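Local coordinates for protein gamma-resorcylate decarboxylase (PDB 4QRO) that probably catalyses the manganese-dependent, non-oxidative decarboxylation of gamma-resorcylate (2,6-dihydroxybenzoate) to resorcinol, as a member of the amidohydrolase family, at residues L205-P210 with Y243-K248; V195-L200 with E221-S226; R79-L84 with E114-E119. All coordinates share one frame; numbering follows the deposited sequence.

Interaction 1. Residues L205-P210 with Y243-K248; sequences LFDKYP and YPAKRK
Asp207 of the short helix 205-208 reaches the loop 243-248 and meets it at Ala245, Lys246 and Arg247. The one direct hydrogen bond between the segments runs from the backbone N of Lys246 to OD2 of Asp207, 2.9 Å long. It is fairly straight (158°) and uses the syn lone pair of OD2, on the side of OD1. A chi1 of -67° keeps Asp207 CG on the backbone N side and turns the carboxylate out from the helix to the loop. OD2 also accepts a hydrogen bond from a water whose oxygen is 2.7 Å away; that water makes a second, weak bond to the carbonyl O of Pro244.

Lys246 adds carbon contacts. Its CB is 3.5 Å from Asp207 OD2, and the two side chains cross at a slant. The ammonium is not paired with this carboxylate: Lys246 NZ stays 5.3 Å from Asp207 OD2. The CA of Ala245 also touches OD2, at 3.4 Å. The other oxygen, OD1, is bonded to Tyr252 OH on helix 249-256. Arg247 brings only CD near OD1, and its NH1 pairs with Glu255.

One carboxylate thus ties helix 205-208 to this surface loop through OD2 and to helix 249-256 through OD1. The contact rests on one peptide N-H, with a weak water bridge beside it, and the nearby positive charges probably favour the ionised carboxylate.

Interaction 2. Residues V195-L200 with E221-S226; sequences VHALRL and EGLPYS
Leu223 packs on Leu198 and Ala197 of helix 188-202. From CB, the chain turns at chi1 (-71°) to set CG near its own backbone N, turned from the carbonyl. CB and CG make no close contact with helix 188-202; the two methyls do the touching. CD2 sits over the branched end of Leu198. It comes nearest to Leu198 CG, at 3.8 Å, and lies only slightly farther from both Leu198 methyls, so one methyl rests against the whole fork. CD1 goes to the neighbouring residue of the helix and meets Ala197 CB at 4.3 Å.

The two leucines run past each other in opposite directions. Ala197 points toward Leu223, whereas Leu198 leaves its helix to the side and only its end comes near. The backbones stay well apart: Leu198 CA and Leu223 CA are 9.0 Å from each other.

Around the contact, Ala197 and Leu223 both touch Leu216 of strand 214-216, while Leu198 reaches Ile249 and Leu223 reaches Phe253 of helix 249-256. The contact therefore joins two helices flanking the parallel strands of the (beta/alpha)8-type barrel of the amidohydrolase family. Next to it, Tyr225 OH bonds Met219 O of the second subunit. All three touching residues are buried, and no hydrogen bond crosses between the segments. Cohesion here comes from methyl packing and the exclusion of water, with no polar bond to fix direction.

Interaction 3. Residues R79-L84 with E114-E119; sequences RANDFL and ERCVKE
OD1 of Asp82 is gripped by two nitrogens of Arg115, in a salt bridge between neighbouring, nearly parallel helices of the amidohydrolase barrel. The short axes run 7° apart in direction and approach to 11.2 Å. Arg115 comes end-on: NH1 lies 2.8 Å from Asp82 OD1 and NH2 3.3 Å from it. The NH1 bond is the straighter, at 162°, and uses the syn lone pair of OD1. NH2 meets the same oxygen from above the carboxylate plane. OD1 lies in the guanidinium plane, but the two flat groups stand 79° apart.

The Arg115 chain leaves extended from the backbone N, and a bend at chi3 brings its end round to Asp82. NH2 has a second partner, Glu112, on its own helix. An alanine in place of Asp82 would remove this carboxylate and is likely to leave NH1 of Arg115 without its partner, with the guanidinium held mainly by Glu112.

Beside the salt bridge, Asn81, just before Asp82, faces Cys116, just after Arg115. The amide of Asn81 is also bonded through ND2 to Glu112 and to the carbonyl O of Ala100, which fixes its rotation. Glu112 thus serves both Asn81 and Arg115. The sulfur packs along the amide side chain, touching CB and CG of Asn81, and comes closest at the nitrogen: Cys116 SG lies 3.3 Å from Asn81 ND2.

Interactions 1 and 2 are neighbours, with centres 15 Å apart. Helices 188-202 and 205-208 follow each other in the chain, and Leu205 and Phe206 pack against the backbone of Leu200. Both contacts also lean on helix 249-256. Interaction 2 is buried and wholly apolar. Interaction 1 lies at the surface and relies on a carboxylate, a peptide N-H and water. Interaction 3 stands apart, across the chain's centre from interaction 2 and with nearest atoms about 17 Å from it. It is partly buried and joins helices 70-90 and 106-118. There a charged pair lies beside the more buried amide and sulfur.

Interaction 1. Residues L205-P210 with Y243-K248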
loop_
_atom_site.group_PDB
_atom_site.type_symbol
_atom_site.label_atom_id
_atom_site.label_comp_id
_atom_site.label_asym_id
_atom_site.label_seq_id
_atom_site.Cartn_x
_atom_site.Cartn_y
_atom_site.Cartn_z
ATOM N N LEU A 205 -12.113 -17.814 2.736
ATOM C CA LEU A 205 -12.725 -17.760 4.079
ATOM C C LEU A 205 -14.146 -17.202 4.062
ATOM O O LEU A 205 -15.029 -17.665 4.794
ATOM C CB LEU A 205 -11.865 -16.882 4.989
ATOM C CG LEU A 205 -12.295 -16.820 6.440
ATOM C CD1 LEU A 205 -12.089 -18.197 7.077
ATOM C CD2 LEU A 205 -11.463 -15.772 7.173
ATOM N N PHE A 206 -14.367 -16.187 3.243
ATOM C CA PHE A 206 -15.654 -15.497 3.238
ATOM C C PHE A 206 -16.708 -16.158 2.352
ATOM O O PHE A 206 -17.872 -15.756 2.401
ATOM C CB PHE A 206 -15.470 -14.008 2.896
ATOM C CG PHE A 206 -14.505 -13.311 3.809
ATOM C CD1 PHE A 206 -14.829 -13.071 5.139
ATOM C CD2 PHE A 206 -13.256 -12.916 3.354
ATOM C CE1 PHE A 206 -13.919 -12.472 5.992
ATOM C CE2 PHE A 206 -12.348 -12.306 4.199
ATOM C CZ PHE A 206 -12.677 -12.075 5.517
ATOM N N ASP A 207 -16.302 -17.149 1.552
ATOM C CA ASP A 207 -17.247 -18.059 0.873
ATOM C C ASP A 207 -17.853 -19.003 1.918
ATOM O O ASP A 207 -19.052 -19.280 1.922
ATOM C CB ASP A 207 -16.528 -18.893 -0.182
ATOM C CG ASP A 207 -16.031 -18.067 -1.349
ATOM O OD1 ASP A 207 -16.650 -17.027 -1.646
ATOM O OD2 ASP A 207 -15.038 -18.483 -1.979
ATOM N N LYS A 208 -17.013 -19.488 2.815
ATOM C CA LYS A 208 -17.454 -20.425 3.868
ATOM C C LYS A 208 -18.204 -19.740 5.028
ATOM O O LYS A 208 -19.189 -20.274 5.548
ATOM C CB LYS A 208 -16.215 -21.146 4.403
ATOM C CG LYS A 208 -16.484 -22.134 5.534
ATOM C CD LYS A 208 -17.392 -23.263 5.080
ATOM C CE LYS A 208 -17.675 -24.224 6.219
ATOM N NZ LYS A 208 -18.809 -25.117 5.869
ATOM N N TYR A 209 -17.709 -18.578 5.467
ATOM C CA TYR A 209 -18.321 -17.826 6.566
ATOM C C TYR A 209 -18.669 -16.421 6.053
ATOM O O TYR A 209 -18.006 -15.445 6.391
ATOM C CB TYR A 209 -17.379 -17.762 7.779
ATOM C CG TYR A 209 -16.873 -19.109 8.170
ATOM C CD1 TYR A 209 -17.755 -20.111 8.625
ATOM C CD2 TYR A 209 -15.530 -19.410 8.079
ATOM C CE1 TYR A 209 -17.281 -21.374 8.961
ATOM C CE2 TYR A 209 -15.050 -20.663 8.409
ATOM C CZ TYR A 209 -15.921 -21.641 8.849
ATOM O OH TYR A 209 -15.408 -22.863 9.173
ATOM N N PRO A 210 -19.716 -16.315 5.229
ATOM C CA PRO A 210 -19.999 -15.041 4.565
ATOM C C PRO A 210 -20.519 -13.900 5.439
ATOM O O PRO A 210 -20.565 -12.763 4.968
ATOM C CB PRO A 210 -21.052 -15.431 3.500
ATOM C CG PRO A 210 -21.688 -16.672 4.030
ATOM C CD PRO A 210 -20.586 -17.404 4.736
ATOM N N TYR A 243 -6.534 -18.142 -6.869
ATOM C CA TYR A 243 -6.719 -18.231 -5.435
ATOM C C TYR A 243 -7.969 -19.064 -5.219
ATOM O O TYR A 243 -8.773 -19.206 -6.151
ATOM C CB TYR A 243 -6.780 -16.846 -4.770
ATOM C CG TYR A 243 -7.746 -15.849 -5.369
ATOM C CD1 TYR A 243 -9.114 -16.066 -5.310
ATOM C CD2 TYR A 243 -7.299 -14.672 -5.974
ATOM C CE1 TYR A 243 -10.012 -15.157 -5.831
ATOM C CE2 TYR A 243 -8.213 -13.739 -6.486
ATOM C CZ TYR A 243 -9.569 -13.997 -6.417
ATOM O OH TYR A 243 -10.522 -13.108 -6.921
ATOM N N PRO A 244 -8.124 -19.638 -4.014
ATOM C CA PRO A 244 -9.235 -20.551 -3.746
ATOM C C PRO A 244 -10.597 -19.879 -3.668
ATOM O O PRO A 244 -11.621 -20.524 -3.930
ATOM C CB PRO A 244 -8.896 -21.172 -2.385
ATOM C CG PRO A 244 -7.518 -20.770 -2.062
ATOM C CD PRO A 244 -7.068 -19.702 -2.985
ATOM N N ALA A 245 -10.639 -18.596 -3.311
ATOM C CA ALA A 245 -11.917 -17.894 -3.288
ATOM C C ALA A 245 -12.604 -17.961 -4.633
ATOM O O ALA A 245 -11.946 -17.931 -5.686
ATOM C CB ALA A 245 -11.758 -16.457 -2.876
ATOM N N LYS A 246 -13.935 -17.966 -4.566
ATOM C CA LYS A 246 -14.804 -18.068 -5.734
ATOM C C LYS A 246 -14.975 -16.782 -6.521
ATOM O O LYS A 246 -15.174 -16.840 -7.715
ATOM C CB LYS A 246 -16.199 -18.557 -5.315
ATOM C CG LYS A 246 -16.310 -20.058 -5.080
ATOM C CD LYS A 246 -17.760 -20.442 -4.804
ATOM C CE LYS A 246 -18.020 -21.912 -5.090
ATOM N NZ LYS A 246 -17.173 -22.791 -4.241
ATOM N N ARG A 247 -14.900 -15.630 -5.856
ATOM C CA ARG A 247 -15.304 -14.363 -6.449
ATOM C C ARG A 247 -14.127 -13.391 -6.505
ATOM O O ARG A 247 -12.997 -13.776 -6.209
ATOM C CB ARG A 247 -16.452 -13.783 -5.631
ATOM C CG ARG A 247 -17.693 -14.668 -5.647
ATOM C CD ARG A 247 -18.564 -14.367 -4.452
ATOM N NE ARG A 247 -19.321 -13.149 -4.676
ATOM C CZ ARG A 247 -19.827 -12.367 -3.722
ATOM N NH1 ARG A 247 -19.654 -12.632 -2.429
ATOM N NH2 ARG A 247 -20.510 -11.293 -4.080
ATOM N N LYS A 248 -14.409 -12.156 -6.931
ATOM C CA LYS A 248 -13.407 -11.072 -7.009
ATOM C C LYS A 248 -13.018 -10.626 -5.605
ATOM O O LYS A 248 -13.844 -10.666 -4.686
ATOM C CB LYS A 248 -13.974 -9.875 -7.787
ATOM C CG LYS A 248 -14.281 -10.133 -9.257
ATOM C CD LYS A 248 -15.131 -8.989 -9.802
ATOM C CE LYS A 248 -15.375 -9.111 -11.292
ATOM N NZ LYS A 248 -14.282 -8.450 -12.048
HETATM O O HOH W 1 -14.071 -20.949 -1.667
#

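Interaction 2. Residues V195-L200 with E221-S226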
loop_
_atom_site.group_PDB
_atom_site.type_symbol
_atom_site.label_atom_id
_atom_site.label_comp_id
_atom_site.label_asym_id
_atom_site.label_seq_id
_atom_site.Cartn_x
_atom_site.Cartn_y
_atom_site.Cartn_z
ATOM N N VAL A 195 -1.745 -6.813 3.315
ATOM C CA VAL A 195 -1.483 -8.151 2.782
ATOM C C VAL A 195 -2.164 -9.249 3.601
ATOM O O VAL A 195 -2.745 -10.171 3.035
ATOM C CB VAL A 195 0.022 -8.409 2.616
ATOM C CG1 VAL A 195 0.276 -9.856 2.236
ATOM C CG2 VAL A 195 0.554 -7.484 1.519
ATOM N N HIS A 196 -2.163 -9.111 4.923
ATOM C CA HIS A 196 -2.879 -10.066 5.760
ATOM C C HIS A 196 -4.376 -10.090 5.390
ATOM O O HIS A 196 -4.982 -11.178 5.233
ATOM C CB HIS A 196 -2.661 -9.711 7.209
ATOM C CG HIS A 196 -2.920 -10.835 8.165
ATOM N ND1 HIS A 196 -2.276 -10.920 9.386
ATOM C CD2 HIS A 196 -3.715 -11.929 8.077
ATOM C CE1 HIS A 196 -2.680 -12.015 10.012
ATOM N NE2 HIS A 196 -3.558 -12.635 9.242
ATOM N N ALA A 197 -4.970 -8.906 5.219
ATOM C CA ALA A 197 -6.408 -8.809 4.880
ATOM C C ALA A 197 -6.670 -9.455 3.522
ATOM O O ALA A 197 -7.646 -10.182 3.352
ATOM C CB ALA A 197 -6.862 -7.369 4.885
ATOM N N LEU A 198 -5.784 -9.202 2.559
ATOM C CA LEU A 198 -5.904 -9.833 1.241
ATOM C C LEU A 198 -5.735 -11.341 1.266
ATOM O O LEU A 198 -6.410 -12.045 0.525
ATOM C CB LEU A 198 -4.912 -9.214 0.254
ATOM C CG LEU A 198 -5.210 -7.785 -0.208
ATOM C CD1 LEU A 198 -4.033 -7.180 -0.977
ATOM C CD2 LEU A 198 -6.492 -7.741 -1.047
ATOM N N ARG A 199 -4.828 -11.842 2.100
ATOM C CA ARG A 199 -4.713 -13.279 2.340
ATOM C C ARG A 199 -6.047 -13.866 2.822
ATOM O O ARG A 199 -6.486 -14.891 2.299
ATOM C CB ARG A 199 -3.578 -13.608 3.311
ATOM C CG ARG A 199 -2.186 -13.353 2.751
ATOM C CD ARG A 199 -1.083 -13.629 3.775
ATOM N NE ARG A 199 -1.169 -14.971 4.376
ATOM C CZ ARG A 199 -0.158 -15.844 4.455
ATOM N NH1 ARG A 199 1.067 -15.545 3.988
ATOM N NH2 ARG A 199 -0.362 -17.028 5.024
ATOM N N LEU A 200 -6.720 -13.197 3.752
ATOM C CA LEU A 200 -8.037 -13.694 4.219
ATOM C C LEU A 200 -9.054 -13.745 3.061
ATOM O O LEU A 200 -9.753 -14.735 2.876
ATOM C CB LEU A 200 -8.585 -12.818 5.339
ATOM C CG LEU A 200 -7.818 -12.699 6.660
ATOM C CD1 LEU A 200 -8.567 -11.780 7.613
ATOM C CD2 LEU A 200 -7.627 -14.086 7.276
ATOM N N GLU A 221 -5.617 0.909 5.009
ATOM C CA GLU A 221 -4.231 0.480 4.857
ATOM C C GLU A 221 -3.887 0.486 3.360
ATOM O O GLU A 221 -3.209 -0.414 2.861
ATOM C CB GLU A 221 -4.033 -0.924 5.469
ATOM C CG GLU A 221 -4.584 -1.126 6.900
ATOM C CD GLU A 221 -3.821 -0.387 8.009
ATOM O OE1 GLU A 221 -2.967 0.463 7.694
ATOM O OE2 GLU A 221 -4.135 -0.620 9.216
ATOM N N GLY A 222 -4.398 1.496 2.655
ATOM C CA GLY A 222 -4.126 1.651 1.211
ATOM C C GLY A 222 -5.036 0.858 0.267
ATOM O O GLY A 222 -5.025 1.074 -0.949
ATOM N N LEU A 223 -5.828 -0.075 0.794
ATOM C CA LEU A 223 -6.590 -0.982 -0.077
ATOM C C LEU A 223 -7.516 -0.270 -1.081
ATOM O O LEU A 223 -7.595 -0.714 -2.224
ATOM C CB LEU A 223 -7.376 -2.028 0.753
ATOM C CG LEU A 223 -6.493 -3.109 1.427
ATOM C CD1 LEU A 223 -7.291 -3.917 2.441
ATOM C CD2 LEU A 223 -5.840 -4.072 0.435
ATOM N N PRO A 224 -8.254 0.793 -0.658
ATOM C CA PRO A 224 -9.239 1.367 -1.608
ATOM C C PRO A 224 -8.622 1.924 -2.914
ATOM O O PRO A 224 -9.202 1.796 -3.998
ATOM C CB PRO A 224 -9.899 2.475 -0.789
ATOM C CG PRO A 224 -9.888 1.925 0.609
ATOM C CD PRO A 224 -8.542 1.237 0.723
ATOM N N TYR A 225 -7.435 2.491 -2.797
ATOM C CA TYR A 225 -6.744 3.129 -3.919
ATOM C C TYR A 225 -6.368 2.118 -4.975
ATOM O O TYR A 225 -6.397 2.419 -6.164
ATOM C CB TYR A 225 -5.473 3.844 -3.407
ATOM C CG TYR A 225 -4.790 4.771 -4.391
ATOM C CD1 TYR A 225 -5.166 6.123 -4.479
ATOM C CD2 TYR A 225 -3.749 4.321 -5.205
ATOM C CE1 TYR A 225 -4.535 6.993 -5.365
ATOM C CE2 TYR A 225 -3.123 5.189 -6.100
ATOM C CZ TYR A 225 -3.515 6.521 -6.172
ATOM O OH TYR A 225 -2.882 7.429 -7.042
ATOM N N SER A 226 -5.938 0.940 -4.532
ATOM C CA SER A 226 -5.415 -0.077 -5.410
ATOM C C SER A 226 -6.390 -1.252 -5.631
ATOM O O SER A 226 -6.019 -2.247 -6.288
ATOM C CB SER A 226 -4.071 -0.598 -4.869
ATOM O OG SER A 226 -3.131 0.452 -4.733
#

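Interaction 3. Residues R79-L84 with E114-E119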
loop_
_atom_site.group_PDB
_atom_site.type_symbol
_atom_site.label_atom_id
_atom_site.label_comp_id
_atom_site.label_asym_id
_atom_site.label_seq_id
_atom_site.Cartn_x
_atom_site.Cartn_y
_atom_site.Cartn_z
ATOM N N ARG A 79 -5.714 -12.133 31.703
ATOM C CA ARG A 79 -5.440 -11.030 32.625
ATOM C C ARG A 79 -5.831 -9.677 32.025
ATOM O O ARG A 79 -6.452 -8.853 32.702
ATOM C CB ARG A 79 -3.954 -11.007 33.009
ATOM C CG ARG A 79 -3.570 -12.005 34.087
ATOM C CD ARG A 79 -2.233 -11.636 34.709
ATOM N NE ARG A 79 -1.162 -11.825 33.735
ATOM C CZ ARG A 79 -0.540 -12.979 33.513
ATOM N NH1 ARG A 79 -0.844 -14.072 34.211
ATOM N NH2 ARG A 79 0.404 -13.042 32.593
ATOM N N ALA A 80 -5.458 -9.453 30.760
ATOM C CA ALA A 80 -5.747 -8.187 30.078
ATOM C C ALA A 80 -7.224 -7.993 29.884
ATOM O O ALA A 80 -7.721 -6.892 30.048
ATOM C CB ALA A 80 -5.006 -8.085 28.731
ATOM N N ASN A 81 -7.934 -9.070 29.557
ATOM C CA ASN A 81 -9.357 -8.988 29.310
ATOM C C ASN A 81 -10.128 -8.817 30.623
ATOM O O ASN A 81 -11.115 -8.079 30.671
ATOM C CB ASN A 81 -9.817 -10.227 28.556
ATOM C CG ASN A 81 -9.241 -10.300 27.146
ATOM O OD1 ASN A 81 -8.968 -9.273 26.532
ATOM N ND2 ASN A 81 -9.045 -11.521 26.640
ATOM N N ASP A 82 -9.668 -9.476 31.693
ATOM C CA ASP A 82 -10.281 -9.276 33.019
ATOM C C ASP A 82 -10.070 -7.839 33.512
ATOM O O ASP A 82 -10.980 -7.236 34.043
ATOM C CB ASP A 82 -9.736 -10.254 34.069
ATOM C CG ASP A 82 -10.234 -11.679 33.870
ATOM O OD1 ASP A 82 -11.333 -11.875 33.316
ATOM O OD2 ASP A 82 -9.512 -12.611 34.278
ATOM N N PHE A 83 -8.864 -7.307 33.339
ATOM C CA PHE A 83 -8.566 -5.921 33.696
ATOM C C PHE A 83 -9.443 -4.956 32.914
ATOM O O PHE A 83 -10.009 -4.051 33.489
ATOM C CB PHE A 83 -7.111 -5.600 33.424
ATOM C CG PHE A 83 -6.762 -4.142 33.528
ATOM C CD1 PHE A 83 -6.567 -3.545 34.764
ATOM C CD2 PHE A 83 -6.590 -3.372 32.384
ATOM C CE1 PHE A 83 -6.202 -2.213 34.868
ATOM C CE2 PHE A 83 -6.233 -2.034 32.479
ATOM C CZ PHE A 83 -6.042 -1.453 33.718
ATOM N N LEU A 84 -9.550 -5.170 31.608
ATOM C CA LEU A 84 -10.383 -4.336 30.762
ATOM C C LEU A 84 -11.879 -4.392 31.185
ATOM O O LEU A 84 -12.523 -3.349 31.295
ATOM C CB LEU A 84 -10.193 -4.738 29.305
ATOM C CG LEU A 84 -11.053 -3.967 28.313
ATOM C CD1 LEU A 84 -10.962 -2.465 28.558
ATOM C CD2 LEU A 84 -10.606 -4.340 26.905
ATOM N N GLU A 114 -15.231 -16.496 23.229
ATOM C CA GLU A 114 -16.523 -16.861 23.815
ATOM C C GLU A 114 -16.667 -16.286 25.227
ATOM O O GLU A 114 -17.673 -15.658 25.507
ATOM C CB GLU A 114 -16.731 -18.375 23.814
ATOM C CG GLU A 114 -16.979 -18.946 22.423
ATOM C CD GLU A 114 -17.408 -20.397 22.462
ATOM O OE1 GLU A 114 -16.518 -21.271 22.549
ATOM O OE2 GLU A 114 -18.632 -20.651 22.401
ATOM N N ARG A 115 -15.640 -16.433 26.060
ATOM C CA ARG A 115 -15.654 -15.906 27.437
ATOM C C ARG A 115 -15.782 -14.384 27.454
ATOM O O ARG A 115 -16.590 -13.838 28.206
ATOM C CB ARG A 115 -14.414 -16.337 28.229
ATOM C CG ARG A 115 -14.507 -16.037 29.726
ATOM C CD ARG A 115 -13.250 -16.447 30.496
ATOM N NE ARG A 115 -12.156 -15.509 30.250
ATOM C CZ ARG A 115 -11.858 -14.426 30.975
ATOM N NH1 ARG A 115 -12.540 -14.105 32.071
ATOM N NH2 ARG A 115 -10.843 -13.648 30.596
ATOM N N CYS A 116 -15.004 -13.700 26.614
ATOM C CA CYS A 116 -15.085 -12.245 26.543
ATOM C C CYS A 116 -16.464 -11.725 26.126
ATOM O O CYS A 116 -16.938 -10.745 26.697
ATOM C CB CYS A 116 -14.001 -11.698 25.609
ATOM S SG CYS A 116 -12.348 -11.724 26.327
ATOM N N VAL A 117 -17.097 -12.366 25.143
ATOM C CA VAL A 117 -18.407 -11.916 24.636
ATOM C C VAL A 117 -19.540 -12.294 25.614
ATOM O O VAL A 117 -20.373 -11.460 25.939
ATOM C CB VAL A 117 -18.730 -12.467 23.209
ATOM C CG1 VAL A 117 -20.125 -12.037 22.761
ATOM C CG2 VAL A 117 -17.718 -11.988 22.169
ATOM N N LYS A 118 -19.549 -13.544 26.074
ATOM C CA LYS A 118 -20.678 -14.096 26.843
ATOM C C LYS A 118 -20.603 -13.737 28.318
ATOM O O LYS A 118 -21.632 -13.521 28.952
ATOM C CB LYS A 118 -20.745 -15.625 26.699
ATOM C CG LYS A 118 -21.229 -16.158 25.347
ATOM C CD LYS A 118 -20.889 -17.649 25.225
ATOM C CE LYS A 118 -21.968 -18.484 24.544
ATOM N NZ LYS A 118 -22.085 -18.209 23.088
ATOM N N GLU A 119 -19.393 -13.702 28.871
ATOM C CA GLU A 119 -19.193 -13.422 30.302
ATOM C C GLU A 119 -18.770 -11.980 30.616
ATOM O O GLU A 119 -19.236 -11.403 31.608
ATOM C CB GLU A 119 -18.213 -14.433 30.909
ATOM C CG GLU A 119 -18.684 -15.881 30.709
ATOM C CD GLU A 119 -17.835 -16.946 31.392
ATOM O OE1 GLU A 119 -17.240 -16.664 32.453
ATOM O OE2 GLU A 119 -17.783 -18.085 30.869
#